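Local coordinates for DNA-binding protein reb1 (Schizosaccharomyces pombe, PDB 5EYB) that binds specific DNA sites in and near ribosomal RNA genes, bends the replication fork barrier, and takes part in terminating RNA polymerase I transcription, at residues L56-V61 / F67-I72; Q118-Y123 / K136-F141; T232-I237 / R269-Q274; F282-N287 / D351-V356. All blocks are in the same frame, centred on the assembly; numbering follows the deposited sequence.

Overall arrangement
The four contacts come in series along an all-helical chain bound to DNA. Interaction 1 joins helices 51-63 and 69-79 in the first Myb-associated domain. Interaction 2, in the second such domain, packs the loop leading into helix 122-129 on helix 136-147. The centres of interactions 1 and 2 are about 38 Å apart. Interaction 3 pairs helices 228-238 and 265-275 of the second Myb-type repeat. The centres of interactions 1 and 3 are about 36 Å apart. Interaction 4 ties helix 284-299 to helix 342-356. The centres of interactions 3 and 4 are about 26 Å apart. Interactions 1 and 3 include phosphate contacts, consistent with one chain gripping an extended stretch of DNA.

Interaction 1. Residues L56-V61 / F67-I72; sequences LVKLLV and FTRRTI. With nucleotides of chain B; nucleotides of chain C.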
# COMPACT_ATOMS: atom_id res chain seq x y z
N LEU A 56 11.76 19.99 19.31
CA LEU A 56 11.94 20.27 17.89
C LEU A 56 10.99 19.45 17.02
O LEU A 56 10.41 19.97 16.07
CB LEU A 56 13.38 19.99 17.48
CG LEU A 56 13.71 20.15 15.99
CD1 LEU A 56 13.49 21.59 15.54
CD2 LEU A 56 15.13 19.70 15.72
N VAL A 57 10.84 18.17 17.35
CA VAL A 57 9.96 17.29 16.59
C VAL A 57 8.51 17.76 16.69
O VAL A 57 7.79 17.80 15.70
CB VAL A 57 10.07 15.83 17.06
CG1 VAL A 57 9.04 14.96 16.37
CG2 VAL A 57 11.48 15.30 16.81
N LYS A 58 8.10 18.12 17.91
CA LYS A 58 6.77 18.66 18.15
C LYS A 58 6.49 19.85 17.23
O LYS A 58 5.38 20.01 16.73
CB LYS A 58 6.61 19.07 19.61
CG LYS A 58 5.62 18.22 20.39
CD LYS A 58 5.53 18.67 21.84
CE LYS A 58 6.82 18.38 22.60
NZ LYS A 58 6.78 18.92 23.98
N LEU A 59 7.51 20.67 17.02
CA LEU A 59 7.41 21.81 16.11
C LEU A 59 7.22 21.34 14.67
O LEU A 59 6.36 21.85 13.95
CB LEU A 59 8.66 22.70 16.22
CG LEU A 59 8.81 23.88 15.27
CD1 LEU A 59 9.45 25.04 16.00
CD2 LEU A 59 9.66 23.52 14.05
N LEU A 60 8.04 20.38 14.26
CA LEU A 60 7.97 19.81 12.92
C LEU A 60 6.59 19.26 12.61
O LEU A 60 6.04 19.49 11.53
CB LEU A 60 9.02 18.70 12.76
CG LEU A 60 10.48 19.14 12.86
CD1 LEU A 60 11.39 17.94 12.70
CD2 LEU A 60 10.79 20.21 11.83
N VAL A 61 6.03 18.52 13.57
CA VAL A 61 4.70 17.94 13.42
C VAL A 61 3.67 19.04 13.15
O VAL A 61 2.80 18.89 12.29
CB VAL A 61 4.28 17.15 14.66
CG1 VAL A 61 2.86 16.63 14.52
CG2 VAL A 61 5.24 15.99 14.90
N PHE A 67 1.95 15.53 7.14
CA PHE A 67 2.56 14.26 7.51
C PHE A 67 2.39 13.93 8.98
O PHE A 67 2.20 14.82 9.81
CB PHE A 67 4.05 14.28 7.14
CG PHE A 67 4.30 14.60 5.69
CD1 PHE A 67 4.09 13.65 4.71
CD2 PHE A 67 4.73 15.86 5.33
CE1 PHE A 67 4.31 13.96 3.38
CE2 PHE A 67 4.95 16.17 4.00
CZ PHE A 67 4.74 15.22 3.03
N THR A 68 2.46 12.64 9.30
CA THR A 68 2.35 12.17 10.68
C THR A 68 3.69 12.33 11.39
O THR A 68 4.72 12.54 10.76
CB THR A 68 1.92 10.69 10.74
OG1 THR A 68 0.98 10.43 9.69
CG2 THR A 68 1.27 10.36 12.09
N ARG A 69 3.67 12.26 12.72
CA ARG A 69 4.90 12.26 13.50
C ARG A 69 5.77 11.06 13.13
O ARG A 69 6.99 11.18 13.04
CB ARG A 69 4.58 12.26 14.99
CG ARG A 69 5.80 12.24 15.89
CD ARG A 69 5.40 12.04 17.34
NE ARG A 69 6.56 11.99 18.22
CZ ARG A 69 7.10 13.05 18.81
NH1 ARG A 69 6.57 14.26 18.61
NH2 ARG A 69 8.16 12.92 19.59
N ARG A 70 5.14 9.91 12.92
CA ARG A 70 5.85 8.67 12.60
C ARG A 70 6.66 8.82 11.31
O ARG A 70 7.81 8.39 11.24
CB ARG A 70 4.86 7.50 12.48
CG ARG A 70 5.45 6.19 11.92
CD ARG A 70 6.63 5.66 12.74
NE ARG A 70 7.06 4.33 12.30
CZ ARG A 70 8.20 3.74 12.68
NH1 ARG A 70 9.02 4.37 13.51
NH2 ARG A 70 8.51 2.53 12.24
N THR A 71 6.05 9.42 10.29
CA THR A 71 6.73 9.55 9.01
C THR A 71 7.74 10.70 9.01
O THR A 71 8.74 10.65 8.29
CB THR A 71 5.74 9.75 7.86
OG1 THR A 71 6.44 9.77 6.61
CG2 THR A 71 5.04 11.06 8.01
N ILE A 72 7.50 11.72 9.83
CA ILE A 72 8.46 12.82 9.96
C ILE A 72 9.72 12.30 10.62
O ILE A 72 10.83 12.63 10.22
CB ILE A 72 7.88 14.00 10.76
CG1 ILE A 72 6.84 14.75 9.94
CG2 ILE A 72 8.99 14.97 11.16
CD1 ILE A 72 6.18 15.89 10.68
P DT B 18 1.14 10.57 6.38
OP1 DT B 18 0.56 11.91 6.18
OP2 DT B 18 2.26 10.39 7.31
O5' DT B 18 -0.00 9.56 6.86
C5' DT B 18 -0.89 9.01 5.91
C4' DT B 18 -1.88 8.08 6.58
O4' DT B 18 -1.40 6.71 6.50
C3' DT B 18 -2.12 8.37 8.06
O3' DT B 18 -3.50 8.33 8.32
C2' DT B 18 -1.40 7.22 8.76
C1' DT B 18 -1.58 6.10 7.75
N1 DT B 18 -0.57 5.01 7.89
C2 DT B 18 -0.99 3.70 7.81
O2 DT B 18 -2.15 3.37 7.63
N3 DT B 18 0.01 2.78 7.94
C4 DT B 18 1.36 3.03 8.15
O4 DT B 18 2.19 2.13 8.26
C5 DT B 18 1.72 4.42 8.22
C7 DT B 18 3.16 4.81 8.44
C6 DT B 18 0.75 5.33 8.09
P DG C 6 7.85 8.91 19.69
OP1 DG C 6 9.12 9.66 19.73
OP2 DG C 6 6.84 9.24 18.65
O5' DG C 6 8.17 7.35 19.58
C5' DG C 6 8.76 6.68 20.69
C4' DG C 6 8.30 5.23 20.77
O4' DG C 6 6.90 5.18 21.15
C3' DG C 6 8.42 4.43 19.47
O3' DG C 6 9.00 3.17 19.73
C2' DG C 6 6.97 4.30 19.00
C1' DG C 6 6.23 4.26 20.33
N9 DG C 6 4.83 4.66 20.23
C8 DG C 6 4.34 5.92 19.98
N7 DG C 6 3.04 5.98 19.95
C5 DG C 6 2.64 4.67 20.20
C6 DG C 6 1.34 4.12 20.30
O6 DG C 6 0.25 4.69 20.18
N1 DG C 6 1.39 2.75 20.57
C2 DG C 6 2.54 2.01 20.72
N2 DG C 6 2.38 0.71 20.98
N3 DG C 6 3.76 2.52 20.64
C4 DG C 6 3.73 3.85 20.38
P DA B 17 6.64 8.25 3.19
OP1 DA B 17 6.99 9.66 2.87
OP2 DA B 17 7.40 7.52 4.24
O5' DA B 17 5.10 8.21 3.57
C5' DA B 17 4.15 8.81 2.72
C4' DA B 17 2.77 8.72 3.32
O4' DA B 17 2.29 7.36 3.25
C3' DA B 17 2.67 9.15 4.78
O3' DA B 17 1.54 9.99 4.94
C2' DA B 17 2.52 7.83 5.54
C1' DA B 17 1.81 6.95 4.51
N9 DA B 17 2.09 5.53 4.66
C8 DA B 17 3.31 4.93 4.85
N7 DA B 17 3.25 3.62 4.93
C5 DA B 17 1.91 3.34 4.77
C6 DA B 17 1.18 2.12 4.75
N6 DA B 17 1.75 0.92 4.90
N1 DA B 17 -0.15 2.19 4.56
C2 DA B 17 -0.72 3.39 4.41
N3 DA B 17 -0.15 4.60 4.41
C4 DA B 17 1.18 4.50 4.59
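Arg69 sets CG opposite its backbone N (chi1 179°) and stays extended to NE, and this carries its guanidinium across to Val57. The contact joins helix 51-63 to the start of helix 69-79 in the first Myb-associated domain, which is probably of helix-turn-helix type. Val57 sends CG1 over one face of the guanidinium, off toward the rim, with CG1 3.4 Å from Arg69 NH1. The two side chains cross at about a right angle. Further back, Val61 CG2 lies 3.8 Å from Arg69 CB. Ile72 fills the other end of the interface. Its CG2 packs on Leu60 CB, while its CD1 approaches Leu60 O and Val61 CA. Leu60 and Ile72 are buried; Leu22 of helix 16-32 touches the first and Met64 the second.

The second segment faces both DNA strands. Arg69 NE donates to OP2 of DG6 of chain C at 2.8 Å, and NH2 adds a weak bond to OP1 of that phosphate. A leucine in place of Arg69 would probably leave the DG6 phosphate without its charged mate and deprive Val57 CG1 of the flat group it lies on. Thr68 occupies the N-cap position of helix 69-79, but its hydroxyl serves the DNA instead of capping. DT18 of chain B has one phosphate oxygen, OP2, gripped twice by this residue: by Thr68 OG1 at 2.7 Å and by Thr68 N at 3.0 Å, with an N-H...O angle of 161°.

Interaction 2. Residues Q118-Y123 / K136-F141; sequences QGWSEY and KTIRMF
Within the two segments, where Gln118 and Trp120 pack on Thr137 and Ile138, the shortest hydrogen bond is a backbone one. Met140 N donates to Lys136 O at 2.9 Å, in the first turn of helix 136-147, which carries Thr137 and Ile138. Across the segments the contact is van der Waals packing in the second Myb-associated domain. Gln118 lays its amide over the branch of Thr137, with NE2 3.5 Å from Thr137 CB and about as close to Thr137 CG2. The same amide turns OE1 over one face of the Trp120 ring, 3.5 Å above the plane and toward the rim. Thr137 OG1 stands between its backbone N and carbonyl carbon (chi1 69°), which places it 3.8 Å from Trp120 CH2. Beside it, Ile138 brings CD1 to the edge of the indole, near the ring plane and 3.9 Å from Trp120 CZ3. Ser121 then starts helix 122-129, its OG capping Gln124 N. Gln128 of that helix touches both Trp120 and Ile138, and Ile129 adds to Ile138. From helix 101-116, Phe114 packs on Thr137 and Ile138, so three helices meet around this turn.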
# COMPACT_ATOMS: atom_id res chain seq x y z
N GLN A 118 5.02 32.81 -23.17
CA GLN A 118 3.68 32.66 -23.73
C GLN A 118 2.58 33.24 -22.83
O GLN A 118 1.41 33.28 -23.23
CB GLN A 118 3.38 31.19 -24.03
CG GLN A 118 4.37 30.55 -24.98
CD GLN A 118 3.75 29.39 -25.74
OE1 GLN A 118 2.54 29.19 -25.70
NE2 GLN A 118 4.59 28.64 -26.44
N GLY A 119 2.94 33.70 -21.64
CA GLY A 119 2.02 34.38 -20.75
C GLY A 119 0.82 33.56 -20.32
O GLY A 119 -0.33 33.95 -20.55
N TRP A 120 1.08 32.41 -19.71
CA TRP A 120 0.00 31.56 -19.21
C TRP A 120 -0.00 31.52 -17.69
O TRP A 120 1.01 31.79 -17.04
CB TRP A 120 0.13 30.14 -19.76
CG TRP A 120 -0.18 30.02 -21.22
CD1 TRP A 120 -0.50 31.02 -22.09
CD2 TRP A 120 -0.19 28.81 -21.99
NE1 TRP A 120 -0.71 30.52 -23.35
CE2 TRP A 120 -0.52 29.16 -23.32
CE3 TRP A 120 0.05 27.46 -21.69
CZ2 TRP A 120 -0.63 28.21 -24.34
CZ3 TRP A 120 -0.05 26.52 -22.71
CH2 TRP A 120 -0.39 26.90 -24.01
N SER A 121 -1.16 31.19 -17.12
CA SER A 121 -1.25 30.87 -15.71
C SER A 121 -1.06 29.36 -15.56
O SER A 121 -1.17 28.63 -16.54
CB SER A 121 -2.60 31.31 -15.13
OG SER A 121 -3.66 30.63 -15.77
N GLU A 122 -0.79 28.90 -14.34
CA GLU A 122 -0.58 27.48 -14.12
C GLU A 122 -1.87 26.71 -14.38
O GLU A 122 -1.84 25.54 -14.77
CB GLU A 122 -0.08 27.21 -12.70
CG GLU A 122 0.32 25.76 -12.45
CD GLU A 122 1.02 25.55 -11.13
OE1 GLU A 122 1.97 26.31 -10.83
OE2 GLU A 122 0.62 24.64 -10.38
N TYR A 123 -3.01 27.37 -14.19
CA TYR A 123 -4.29 26.76 -14.50
C TYR A 123 -4.43 26.55 -16.00
O TYR A 123 -4.80 25.47 -16.45
CB TYR A 123 -5.45 27.62 -13.97
CG TYR A 123 -6.80 26.98 -14.17
CD1 TYR A 123 -7.20 25.89 -13.40
CD2 TYR A 123 -7.69 27.47 -15.13
CE1 TYR A 123 -8.44 25.31 -13.59
CE2 TYR A 123 -8.93 26.89 -15.32
CZ TYR A 123 -9.30 25.81 -14.54
OH TYR A 123 -10.54 25.23 -14.73
N LYS A 136 0.79 22.30 -30.41
CA LYS A 136 2.19 22.15 -30.78
C LYS A 136 3.14 22.73 -29.74
O LYS A 136 4.26 22.24 -29.57
CB LYS A 136 2.44 22.81 -32.14
N THR A 137 2.70 23.78 -29.05
CA THR A 137 3.52 24.41 -28.02
C THR A 137 3.72 23.47 -26.84
O THR A 137 4.81 23.39 -26.28
CB THR A 137 2.88 25.72 -27.50
OG1 THR A 137 1.69 25.41 -26.77
CG2 THR A 137 2.54 26.64 -28.66
N ILE A 138 2.66 22.75 -26.48
CA ILE A 138 2.74 21.76 -25.41
C ILE A 138 3.57 20.57 -25.85
O ILE A 138 4.38 20.04 -25.09
CB ILE A 138 1.33 21.29 -24.97
CG1 ILE A 138 0.62 22.41 -24.21
CG2 ILE A 138 1.42 20.07 -24.08
CD1 ILE A 138 1.33 22.84 -22.95
N ARG A 139 3.37 20.15 -27.10
CA ARG A 139 4.11 19.04 -27.68
C ARG A 139 5.60 19.34 -27.71
O ARG A 139 6.44 18.45 -27.56
CB ARG A 139 3.60 18.72 -29.09
N MET A 140 5.93 20.62 -27.91
CA MET A 140 7.33 21.05 -27.95
C MET A 140 7.89 21.17 -26.54
O MET A 140 9.08 20.93 -26.32
CB MET A 140 7.45 22.37 -28.70
CG MET A 140 8.86 22.66 -29.21
SD MET A 140 9.45 21.40 -30.34
CE MET A 140 11.18 21.85 -30.48
N PHE A 141 7.04 21.53 -25.59
CA PHE A 141 7.42 21.60 -24.19
C PHE A 141 7.90 20.24 -23.69
O PHE A 141 8.94 20.14 -23.03
CB PHE A 141 6.25 22.10 -23.34
CG PHE A 141 6.36 21.76 -21.88
CD1 PHE A 141 5.62 20.72 -21.33
CD2 PHE A 141 7.21 22.48 -21.05
CE1 PHE A 141 5.73 20.41 -19.99
CE2 PHE A 141 7.32 22.17 -19.70
CZ PHE A 141 6.58 21.13 -19.17

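Interaction 3. Residues T232-I237 / R269-Q274; sequences TQLLQI and RYKFQQ. With nucleotides of chain C.
Leu234 and Lys271 make the nearest approach between the two segments, with Leu234 CD2 3.5 Å from Lys271 CG. Leu234 CD2 also lies 3.9 Å from Phe272 N and packs on Phe272 CB. Leu235 adds a looser touch, its CD2 4.5 Å from Phe272 CD1. These side chains link the first and third helices of the second Myb-type repeat, 228-238 and 265-275. The two short segments run almost perpendicular, at 92°, with their axes 10.7 Å apart. Leu234 has CG opposite its backbone N (chi1 177°), and from there CD2 reaches the backbone of the third helix.

Around this first shell, Val256 of helix 253-260 and Cys268 and Leu275 of helix 265-275 close on Leu234. Phe272 also meets the ring of Trp253. Lys271 uses only its aliphatic part on Leu234. Its chain bends away, and NZ forms salt bridges with Glu231 and Asp321 and a cation-pi contact with Trp226.

Arg269 and Tyr270 of helix 265-275 meet DNA, consistent with its predicted helix-turn-helix role. OP2 of DA10 of chain C lies in the plane of the Tyr270 ring at its edge. The modelled 2.5 Å between Tyr270 OH and OP2 of DA10 of chain C is doubtfully short. Arg269 NH2 makes a salt bridge to another phosphate.

The chemistry is thus divided: apolar atoms and the lysine stem hold helix 265-275 to helix 228-238, Glu231 and Asp321 balance the lysine charge, and Arg269 binds the DNA backbone while the tyrosine hydroxyl lies against a phosphate.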
# COMPACT_ATOMS: atom_id res chain seq x y z
N THR A 232 -10.38 -19.80 2.03
CA THR A 232 -10.33 -21.02 1.23
C THR A 232 -10.66 -20.69 -0.22
O THR A 232 -10.02 -21.20 -1.14
CB THR A 232 -11.31 -22.08 1.76
OG1 THR A 232 -11.12 -22.25 3.17
CG2 THR A 232 -11.08 -23.41 1.05
N GLN A 233 -11.66 -19.83 -0.41
CA GLN A 233 -12.06 -19.40 -1.75
C GLN A 233 -10.90 -18.68 -2.44
O GLN A 233 -10.67 -18.86 -3.64
CB GLN A 233 -13.29 -18.50 -1.68
N LEU A 234 -10.17 -17.88 -1.67
CA LEU A 234 -9.02 -17.15 -2.17
C LEU A 234 -7.94 -18.08 -2.69
O LEU A 234 -7.26 -17.78 -3.66
CB LEU A 234 -8.44 -16.25 -1.08
CG LEU A 234 -7.18 -15.47 -1.48
CD1 LEU A 234 -7.52 -14.39 -2.49
CD2 LEU A 234 -6.50 -14.88 -0.26
N LEU A 235 -7.78 -19.22 -2.02
CA LEU A 235 -6.78 -20.19 -2.44
C LEU A 235 -7.23 -20.94 -3.69
O LEU A 235 -6.40 -21.39 -4.48
CB LEU A 235 -6.50 -21.18 -1.31
CG LEU A 235 -5.90 -20.53 -0.07
CD1 LEU A 235 -5.79 -21.54 1.07
CD2 LEU A 235 -4.55 -19.94 -0.41
N GLN A 236 -8.54 -21.08 -3.86
CA GLN A 236 -9.08 -21.79 -5.00
C GLN A 236 -8.93 -20.98 -6.29
O GLN A 236 -8.72 -21.55 -7.36
CB GLN A 236 -10.55 -22.15 -4.77
N ILE A 237 -9.02 -19.66 -6.18
CA ILE A 237 -8.99 -18.80 -7.36
C ILE A 237 -7.57 -18.52 -7.84
O ILE A 237 -7.36 -18.25 -9.02
CB ILE A 237 -9.71 -17.46 -7.10
CG1 ILE A 237 -9.27 -16.84 -5.78
CG2 ILE A 237 -11.20 -17.66 -7.08
CD1 ILE A 237 -8.15 -15.86 -5.91
N ARG A 269 -4.17 -9.56 -2.25
CA ARG A 269 -2.73 -9.63 -2.43
C ARG A 269 -2.03 -9.77 -1.09
O ARG A 269 -1.09 -10.54 -0.95
CB ARG A 269 -2.23 -8.38 -3.17
CG ARG A 269 -0.73 -8.39 -3.43
CD ARG A 269 -0.28 -7.09 -4.09
NE ARG A 269 1.17 -7.03 -4.22
CZ ARG A 269 2.00 -6.60 -3.27
NH1 ARG A 269 1.51 -6.18 -2.11
NH2 ARG A 269 3.30 -6.58 -3.48
N TYR A 270 -2.51 -9.03 -0.09
CA TYR A 270 -1.91 -9.07 1.24
C TYR A 270 -2.19 -10.38 1.95
O TYR A 270 -1.27 -11.02 2.46
CB TYR A 270 -2.40 -7.90 2.09
CG TYR A 270 -1.74 -7.84 3.45
CD1 TYR A 270 -0.49 -7.26 3.61
CD2 TYR A 270 -2.37 -8.38 4.57
CE1 TYR A 270 0.12 -7.21 4.85
CE2 TYR A 270 -1.76 -8.33 5.81
CZ TYR A 270 -0.52 -7.75 5.95
OH TYR A 270 0.09 -7.70 7.18
N LYS A 271 -3.46 -10.78 1.98
CA LYS A 271 -3.87 -12.01 2.66
C LYS A 271 -3.16 -13.23 2.09
O LYS A 271 -2.72 -14.11 2.84
CB LYS A 271 -5.38 -12.20 2.57
CG LYS A 271 -5.86 -13.58 2.98
CD LYS A 271 -5.59 -13.87 4.45
CE LYS A 271 -6.44 -12.98 5.33
NZ LYS A 271 -6.40 -13.41 6.75
N PHE A 272 -3.05 -13.28 0.77
CA PHE A 272 -2.39 -14.40 0.11
C PHE A 272 -0.92 -14.49 0.50
O PHE A 272 -0.37 -15.58 0.64
CB PHE A 272 -2.52 -14.27 -1.41
CG PHE A 272 -1.80 -15.35 -2.17
CD1 PHE A 272 -2.39 -16.58 -2.38
CD2 PHE A 272 -0.53 -15.13 -2.66
CE1 PHE A 272 -1.73 -17.57 -3.07
CE2 PHE A 272 0.14 -16.11 -3.35
CZ PHE A 272 -0.46 -17.34 -3.56
N GLN A 273 -0.28 -13.33 0.66
CA GLN A 273 1.12 -13.28 1.04
C GLN A 273 1.32 -13.82 2.46
O GLN A 273 2.29 -14.53 2.73
CB GLN A 273 1.65 -11.85 0.94
CG GLN A 273 1.88 -11.38 -0.48
CD GLN A 273 2.26 -9.92 -0.56
OE1 GLN A 273 1.96 -9.14 0.34
NE2 GLN A 273 2.92 -9.54 -1.65
N GLN A 274 0.40 -13.49 3.35
CA GLN A 274 0.49 -13.93 4.73
C GLN A 274 0.22 -15.43 4.85
O GLN A 274 0.86 -16.12 5.64
CB GLN A 274 -0.48 -13.14 5.61
CG GLN A 274 -0.37 -11.63 5.45
CD GLN A 274 1.05 -11.12 5.58
OE1 GLN A 274 1.51 -10.32 4.76
NE2 GLN A 274 1.75 -11.57 6.61
P DA C 10 -2.21 -8.76 9.85
OP1 DA C 10 -2.88 -9.94 10.43
OP2 DA C 10 -0.98 -8.93 9.05
O5' DA C 10 -3.28 -7.96 8.96
C5' DA C 10 -4.48 -7.51 9.56
C4' DA C 10 -4.97 -6.23 8.90
O4' DA C 10 -4.00 -5.17 9.11
C3' DA C 10 -5.17 -6.33 7.38
O3' DA C 10 -6.52 -6.01 7.05
C2' DA C 10 -4.18 -5.31 6.79
C1' DA C 10 -3.93 -4.37 7.96
N9 DA C 10 -2.61 -3.75 7.92
C8 DA C 10 -1.40 -4.38 7.86
N7 DA C 10 -0.38 -3.56 7.82
C5 DA C 10 -0.96 -2.30 7.86
C6 DA C 10 -0.41 -1.00 7.86
N6 DA C 10 0.90 -0.76 7.81
N1 DA C 10 -1.27 0.04 7.90
C2 DA C 10 -2.58 -0.21 7.95
N3 DA C 10 -3.21 -1.38 7.97
C4 DA C 10 -2.33 -2.40 7.92

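Interaction 4. Residues F282-N287 / D351-V356; sequences FELQEN and DDFKVV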
# COMPACT_ATOMS: atom_id res chain seq x y z
N PHE A 282 5.97 -28.46 8.40
CA PHE A 282 5.02 -29.28 9.13
C PHE A 282 5.30 -30.77 8.91
O PHE A 282 5.06 -31.29 7.82
CB PHE A 282 3.59 -28.96 8.71
CG PHE A 282 3.02 -27.74 9.38
CD1 PHE A 282 3.21 -26.48 8.83
CD2 PHE A 282 2.29 -27.85 10.55
CE1 PHE A 282 2.68 -25.35 9.43
CE2 PHE A 282 1.76 -26.73 11.16
CZ PHE A 282 1.95 -25.48 10.60
N GLU A 283 5.79 -31.44 9.94
CA GLU A 283 5.99 -32.88 9.89
C GLU A 283 4.78 -33.58 10.50
O GLU A 283 3.76 -32.96 10.76
CB GLU A 283 7.27 -33.28 10.61
CG GLU A 283 8.55 -32.88 9.89
CD GLU A 283 8.86 -33.75 8.68
OE1 GLU A 283 8.11 -34.73 8.44
OE2 GLU A 283 9.85 -33.47 7.98
N LEU A 284 4.91 -34.89 10.73
CA LEU A 284 3.82 -35.67 11.31
C LEU A 284 3.42 -35.13 12.68
O LEU A 284 2.24 -34.85 12.92
CB LEU A 284 4.22 -37.14 11.43
CG LEU A 284 3.94 -38.07 10.24
CD1 LEU A 284 2.46 -38.07 9.90
CD2 LEU A 284 4.77 -37.67 9.03
N GLN A 285 4.40 -34.97 13.56
CA GLN A 285 4.14 -34.49 14.92
C GLN A 285 3.58 -33.08 14.92
O GLN A 285 2.73 -32.75 15.74
CB GLN A 285 5.43 -34.54 15.75
CG GLN A 285 6.08 -35.91 15.85
CD GLN A 285 6.95 -36.24 14.64
OE1 GLN A 285 6.95 -35.51 13.64
NE2 GLN A 285 7.71 -37.32 14.74
N GLU A 286 4.06 -32.25 14.00
CA GLU A 286 3.61 -30.87 13.91
C GLU A 286 2.14 -30.80 13.49
O GLU A 286 1.37 -29.99 14.01
CB GLU A 286 4.48 -30.08 12.93
N ASN A 287 1.76 -31.66 12.55
CA ASN A 287 0.37 -31.73 12.09
C ASN A 287 -0.56 -32.21 13.20
O ASN A 287 -1.68 -31.72 13.33
CB ASN A 287 0.25 -32.65 10.88
CG ASN A 287 0.73 -31.99 9.60
OD1 ASN A 287 0.65 -30.78 9.45
ND2 ASN A 287 1.23 -32.80 8.67
N ASP A 351 -6.15 -39.44 15.03
CA ASP A 351 -5.96 -40.85 15.31
C ASP A 351 -5.18 -41.56 14.21
O ASP A 351 -4.33 -42.40 14.49
CB ASP A 351 -7.32 -41.54 15.52
CG ASP A 351 -8.00 -41.10 16.81
OD1 ASP A 351 -7.67 -40.01 17.32
OD2 ASP A 351 -8.88 -41.84 17.30
N ASP A 352 -5.48 -41.22 12.96
CA ASP A 352 -4.77 -41.81 11.82
C ASP A 352 -3.32 -41.34 11.77
O ASP A 352 -2.43 -42.07 11.32
CB ASP A 352 -5.48 -41.49 10.50
CG ASP A 352 -6.79 -42.24 10.34
OD1 ASP A 352 -6.96 -43.29 11.00
OD2 ASP A 352 -7.64 -41.79 9.55
N PHE A 353 -3.09 -40.11 12.23
CA PHE A 353 -1.74 -39.56 12.27
C PHE A 353 -0.90 -40.23 13.35
O PHE A 353 0.32 -40.32 13.23
CB PHE A 353 -1.79 -38.05 12.52
CG PHE A 353 -1.72 -37.23 11.28
CD1 PHE A 353 -1.08 -37.71 10.15
CD2 PHE A 353 -2.29 -35.96 11.23
CE1 PHE A 353 -1.00 -36.95 9.00
CE2 PHE A 353 -2.22 -35.20 10.08
CZ PHE A 353 -1.58 -35.69 8.97
N LYS A 354 -1.55 -40.69 14.41
CA LYS A 354 -0.85 -41.29 15.54
C LYS A 354 -0.45 -42.73 15.25
O LYS A 354 0.53 -43.24 15.81
CB LYS A 354 -1.72 -41.22 16.80
N VAL A 355 -1.19 -43.39 14.37
CA VAL A 355 -0.91 -44.77 14.01
C VAL A 355 0.39 -44.89 13.21
O VAL A 355 1.20 -45.78 13.45
CB VAL A 355 -2.07 -45.40 13.21
CG1 VAL A 355 -1.68 -46.75 12.65
CG2 VAL A 355 -3.31 -45.52 14.09
N VAL A 356 0.57 -43.98 12.25
CA VAL A 356 1.73 -44.03 11.37
C VAL A 356 3.03 -43.74 12.14
O VAL A 356 4.12 -44.14 11.71
CB VAL A 356 1.58 -43.02 10.19
CG1 VAL A 356 1.68 -41.59 10.68
CG2 VAL A 356 2.61 -43.29 9.11
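The first turn of helix 284-299 packs against helix 342-356 in the C-terminal helical region, and Phe353 fills the space between Leu284 and Asn287. Leu284 meets the CD1-CE1 part of the phenyl ring, its CD1 3.6 Å from Phe353 CD1 and almost as near CE1. Asn287 meets the CE2-CZ part, with CB 3.6 Å from Phe353 CE2. Its amide plane is only 18° from the ring plane, and Asn287 ND2 lies 4.0 Å from Phe353 CZ. The leucine methyl has a second neighbour one turn on: Val356 CG1 is 3.7 Å from Leu284 CD1, and these two side chains cross at about a right angle. Val356 places CG1 between its backbone N and carbonyl carbon (chi1 70°), which aims that methyl at the leucine. An alanine in place of Phe353 would probably open a gap between the two helices and leave Leu284 and Asn287 CB without their shared partner.

The polar end of Asn287 is held elsewhere, since OD1 is hydrogen-bonded to Gln326 NE2. Glu283 sits at the N-cap of helix 284-299, and its carbonyl O accepts from Asn287 N. Phe353 also leans on Val288 and Leu291 of helix 284-299 and on Ile334 in a loop. Leu330 of helix 320-333 touches Asn287, so this third helix borders the pair from the asparagine end.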